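Myosin regulatory light chain (Physarum polycephalum, PDB 2BL0) binds calcium in its first EF-hand and serves as a light chain of Physarum myosin II in the regulatory domain of the motor. Local coordinates at residues Leu27-Pro38 against Phe60-Pro71. Residues are numbered along the deposited sequence; the frame is centred on the assembly and turned at random.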
loop_
_atom_site.group_PDB
_atom_site.type_symbol
_atom_site.label_atom_id
_atom_site.label_comp_id
_atom_site.label_asym_id
_atom_site.label_seq_id
_atom_site.Cartn_x
_atom_site.Cartn_y
_atom_site.Cartn_z
ATOM N N LEU B 27 18.470 1.790 -8.150
ATOM C CA LEU B 27 18.895 1.227 -6.877
ATOM C C LEU B 27 18.962 2.293 -5.799
ATOM O O LEU B 27 18.471 2.091 -4.718
ATOM C CB LEU B 27 20.257 0.522 -7.025
ATOM C CG LEU B 27 20.842 -0.131 -5.759
ATOM C CD1 LEU B 27 19.912 -1.172 -5.135
ATOM C CD2 LEU B 27 22.191 -0.751 -6.060
ATOM N N GLY B 28 19.567 3.438 -6.096
ATOM C CA GLY B 28 19.624 4.518 -5.133
ATOM C C GLY B 28 18.243 4.920 -4.643
ATOM O O GLY B 28 18.011 5.011 -3.438
ATOM N N SER B 29 17.325 5.148 -5.578
ATOM C CA SER B 29 15.948 5.543 -5.259
ATOM C C SER B 29 15.243 4.534 -4.371
ATOM O O SER B 29 14.567 4.896 -3.421
ATOM C CB SER B 29 15.148 5.751 -6.549
ATOM O OG SER B 29 15.680 6.861 -7.243
ATOM N N ALA B 30 15.441 3.257 -4.677
ATOM C CA ALA B 30 14.825 2.167 -3.919
ATOM C C ALA B 30 15.392 2.073 -2.495
ATOM O O ALA B 30 14.627 1.916 -1.531
ATOM C CB ALA B 30 14.987 0.844 -4.685
ATOM N N LEU B 31 16.715 2.172 -2.347
ATOM C CA LEU B 31 17.348 2.199 -1.020
ATOM C C LEU B 31 16.854 3.383 -0.204
ATOM O O LEU B 31 16.456 3.253 0.970
ATOM C CB LEU B 31 18.876 2.261 -1.141
ATOM C CG LEU B 31 19.539 1.024 -1.706
ATOM C CD1 LEU B 31 20.943 1.379 -2.107
ATOM C CD2 LEU B 31 19.509 -0.126 -0.705
ATOM N N ARG B 32 16.850 4.548 -0.842
ATOM C CA ARG B 32 16.409 5.772 -0.205
ATOM C C ARG B 32 14.931 5.718 0.217
ATOM O O ARG B 32 14.566 6.255 1.257
ATOM C CB ARG B 32 16.652 6.941 -1.142
ATOM C CG ARG B 32 18.111 7.281 -1.260
ATOM C CD ARG B 32 18.460 8.158 -2.450
ATOM N NE ARG B 32 19.909 8.311 -2.520
ATOM C CZ ARG B 32 20.634 8.334 -3.632
ATOM N NH1 ARG B 32 20.074 8.244 -4.845
ATOM N NH2 ARG B 32 21.944 8.425 -3.531
ATOM N N SER B 33 14.112 5.045 -0.591
ATOM C CA SER B 33 12.694 4.891 -0.317
ATOM C C SER B 33 12.461 4.240 1.037
ATOM O O SER B 33 11.459 4.543 1.693
ATOM C CB SER B 33 11.994 4.075 -1.418
ATOM O OG SER B 33 11.946 4.806 -2.640
ATOM N N LEU B 34 13.374 3.350 1.428
ATOM C CA LEU B 34 13.308 2.578 2.663
ATOM C C LEU B 34 14.233 3.092 3.796
ATOM O O LEU B 34 14.527 2.373 4.758
ATOM C CB LEU B 34 13.608 1.111 2.372
ATOM C CG LEU B 34 12.552 0.403 1.503
ATOM C CD1 LEU B 34 12.933 -1.041 1.325
ATOM C CD2 LEU B 34 11.174 0.519 2.099
ATOM N N GLY B 35 14.694 4.334 3.678
ATOM C CA GLY B 35 15.354 4.995 4.782
ATOM C C GLY B 35 16.842 4.781 4.951
ATOM O O GLY B 35 17.368 4.952 6.061
ATOM N N LYS B 36 17.531 4.433 3.877
ATOM C CA LYS B 36 18.980 4.442 3.870
ATOM C C LYS B 36 19.496 5.377 2.765
ATOM O O LYS B 36 18.999 5.395 1.648
ATOM C CB LYS B 36 19.520 3.027 3.736
ATOM C CG LYS B 36 19.387 2.251 5.030
ATOM C CD LYS B 36 19.985 0.863 4.976
ATOM C CE LYS B 36 19.552 0.064 6.222
ATOM N NZ LYS B 36 20.487 -1.097 6.554
ATOM N N ASN B 37 20.504 6.166 3.112
ATOM C CA ASN B 37 20.942 7.329 2.337
ATOM C C ASN B 37 22.409 7.237 1.885
ATOM O O ASN B 37 23.281 7.900 2.442
ATOM C CB ASN B 37 20.833 8.590 3.193
ATOM C CG ASN B 37 19.407 8.983 3.518
ATOM O OD1 ASN B 37 18.444 8.473 2.932
ATOM N ND2 ASN B 37 19.266 9.912 4.479
ATOM N N PRO B 38 22.690 6.477 0.833
ATOM C CA PRO B 38 24.048 6.423 0.313
ATOM C C PRO B 38 24.426 7.745 -0.335
ATOM O O PRO B 38 23.592 8.392 -0.979
ATOM C CB PRO B 38 23.972 5.320 -0.749
ATOM C CG PRO B 38 22.600 5.317 -1.159
ATOM C CD PRO B 38 21.759 5.675 0.026
ATOM N N PHE B 60 18.630 -6.828 -3.762
ATOM C CA PHE B 60 18.158 -5.632 -3.105
ATOM C C PHE B 60 18.197 -5.826 -1.601
ATOM O O PHE B 60 18.638 -4.937 -0.885
ATOM C CB PHE B 60 16.736 -5.327 -3.556
ATOM C CG PHE B 60 16.159 -4.059 -2.996
ATOM C CD1 PHE B 60 16.871 -2.853 -3.023
ATOM C CD2 PHE B 60 14.870 -4.045 -2.512
ATOM C CE1 PHE B 60 16.283 -1.690 -2.549
ATOM C CE2 PHE B 60 14.301 -2.885 -2.041
ATOM C CZ PHE B 60 15.009 -1.713 -2.066
ATOM N N LYS B 61 17.730 -6.983 -1.129
ATOM C CA LYS B 61 17.757 -7.284 0.316
ATOM C C LYS B 61 19.161 -7.234 0.878
ATOM O O LYS B 61 19.400 -6.620 1.921
ATOM C CB LYS B 61 17.153 -8.662 0.571
ATOM C CG LYS B 61 15.654 -8.678 0.496
ATOM C CD LYS B 61 15.124 -10.104 0.626
ATOM C CE LYS B 61 13.623 -10.136 0.589
ATOM N NZ LYS B 61 13.090 -11.489 0.891
ATOM N N THR B 62 20.080 -7.885 0.177
ATOM C CA THR B 62 21.466 -7.990 0.575
ATOM C C THR B 62 22.113 -6.604 0.644
ATOM O O THR B 62 22.795 -6.277 1.605
ATOM C CB THR B 62 22.248 -8.891 -0.417
ATOM O OG1 THR B 62 21.681 -10.223 -0.468
ATOM C CG2 THR B 62 23.643 -9.105 0.066
ATOM N N VAL B 63 21.900 -5.793 -0.379
ATOM C CA VAL B 63 22.463 -4.453 -0.442
ATOM C C VAL B 63 21.880 -3.577 0.675
ATOM O O VAL B 63 22.612 -2.887 1.390
ATOM C CB VAL B 63 22.221 -3.815 -1.813
ATOM C CG1 VAL B 63 22.610 -2.319 -1.804
ATOM C CG2 VAL B 63 23.029 -4.530 -2.859
ATOM N N TYR B 64 20.557 -3.650 0.835
ATOM C CA TYR B 64 19.852 -2.815 1.794
ATOM C C TYR B 64 20.245 -3.132 3.219
ATOM O O TYR B 64 20.297 -2.239 4.054
ATOM C CB TYR B 64 18.331 -2.936 1.630
ATOM C CG TYR B 64 17.570 -2.121 2.662
ATOM C CD1 TYR B 64 17.367 -0.764 2.493
ATOM C CD2 TYR B 64 17.071 -2.723 3.804
ATOM C CE1 TYR B 64 16.676 -0.015 3.450
ATOM C CE2 TYR B 64 16.399 -1.996 4.777
ATOM C CZ TYR B 64 16.195 -0.639 4.585
ATOM O OH TYR B 64 15.506 0.082 5.518
ATOM N N ARG B 65 20.538 -4.389 3.502
ATOM C CA ARG B 65 20.829 -4.800 4.885
ATOM C C ARG B 65 22.232 -4.405 5.370
ATOM O O ARG B 65 22.554 -4.525 6.558
ATOM C CB ARG B 65 20.605 -6.301 5.031
ATOM C CG ARG B 65 19.135 -6.699 4.987
ATOM C CD ARG B 65 18.300 -6.137 6.120
ATOM N NE ARG B 65 16.983 -6.778 6.169
ATOM C CZ ARG B 65 15.936 -6.302 6.843
ATOM N NH1 ARG B 65 16.035 -5.174 7.549
ATOM N NH2 ARG B 65 14.782 -6.966 6.817
ATOM N N LYS B 66 23.061 -3.911 4.460
ATOM C CA LYS B 66 24.359 -3.365 4.814
ATOM C C LYS B 66 24.191 -2.055 5.584
ATOM O O LYS B 66 23.128 -1.410 5.513
ATOM C CB LYS B 66 25.199 -3.130 3.561
ATOM C CG LYS B 66 25.415 -4.382 2.707
ATOM C CD LYS B 66 25.899 -5.580 3.512
ATOM C CE LYS B 66 26.294 -6.743 2.573
ATOM N NZ LYS B 66 26.427 -8.018 3.313
ATOM N N PRO B 67 25.244 -1.656 6.305
ATOM C CA PRO B 67 25.193 -0.489 7.202
ATOM C C PRO B 67 25.237 0.873 6.532
ATOM O O PRO B 67 25.896 1.797 7.031
ATOM C CB PRO B 67 26.453 -0.664 8.072
ATOM C CG PRO B 67 27.014 -1.947 7.732
ATOM C CD PRO B 67 26.565 -2.308 6.360
ATOM N N ILE B 68 24.527 1.015 5.423
ATOM C CA ILE B 68 24.364 2.304 4.781
ATOM C C ILE B 68 23.678 3.218 5.803
ATOM O O ILE B 68 22.750 2.798 6.484
ATOM C CB ILE B 68 23.511 2.140 3.503
ATOM C CG1 ILE B 68 24.163 1.142 2.525
ATOM C CG2 ILE B 68 23.312 3.486 2.847
ATOM C CD1 ILE B 68 23.251 0.691 1.360
ATOM N N LYS B 69 24.139 4.462 5.908
ATOM C CA LYS B 69 23.625 5.389 6.911
ATOM C C LYS B 69 22.135 5.673 6.784
ATOM O O LYS B 69 21.636 5.941 5.687
ATOM C CB LYS B 69 24.386 6.725 6.840
ATOM C CG LYS B 69 25.850 6.643 7.278
ATOM C CD LYS B 69 26.296 7.896 7.977
ATOM C CE LYS B 69 27.799 7.943 8.162
ATOM N NZ LYS B 69 28.295 9.292 7.795
ATOM N N THR B 70 21.435 5.612 7.914
ATOM C CA THR B 70 20.080 6.126 8.038
ATOM C C THR B 70 20.130 7.643 8.265
ATOM O O THR B 70 21.185 8.193 8.537
ATOM C CB THR B 70 19.329 5.445 9.191
ATOM O OG1 THR B 70 20.009 5.684 10.415
ATOM C CG2 THR B 70 19.312 3.907 9.032
ATOM N N PRO B 71 19.005 8.330 8.123
ATOM C CA PRO B 71 18.996 9.785 8.310
ATOM C C PRO B 71 19.488 10.261 9.694
ATOM O O PRO B 71 20.221 11.238 9.740
ATOM C CB PRO B 71 17.533 10.158 8.044
ATOM C CG PRO B 71 17.035 9.073 7.155
ATOM C CD PRO B 71 17.688 7.831 7.689
HETATM O O HOH W 1 18.679 -3.003 7.892
#
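K36 and Y64 meet because their torsions aim them at one another: Y64 carries CG anti to its own N (chi1 177°), swinging the ring under L34, while K36, its CG anti to the carbonyl carbon (chi1 -75°) and the chain extended beyond, runs out across the ring's other face. The result illustrates how one lysine can bind two backbone carbonyls while lying over a ring. Its CE lies 4.0 Å from the Y64 ring centroid as a CH-pi contact, and NZ continues over the same face in a cation-pi contact. NZ then donates to Y64 O at 2.8 Å, in the carbonyl plane, and to K66 O at 2.9 Å, with a water as third partner. With an alanine here, both carbonyls would probably lose this donor and the ring the lysine chain over one face. The ring is pinned at its far end too, its OH donating to L34 O (2.6 Å) and also bonded to A2 N, while L31 CD2 fills an edge. Earlier along the two helices, A30 CB packs obliquely on F60, 3.6 Å from its CE1. Beyond them the segments run antiparallel for a few residues: N37 N donates to K69 O at 2.8 Å, nearly straight, and I68 CG2 rests on P38. Helices 27-33 and 57-64, the short segments crossing at -64°, are consistent with the exiting helices of a paired EF-hand lobe, its second motif inferred from topology.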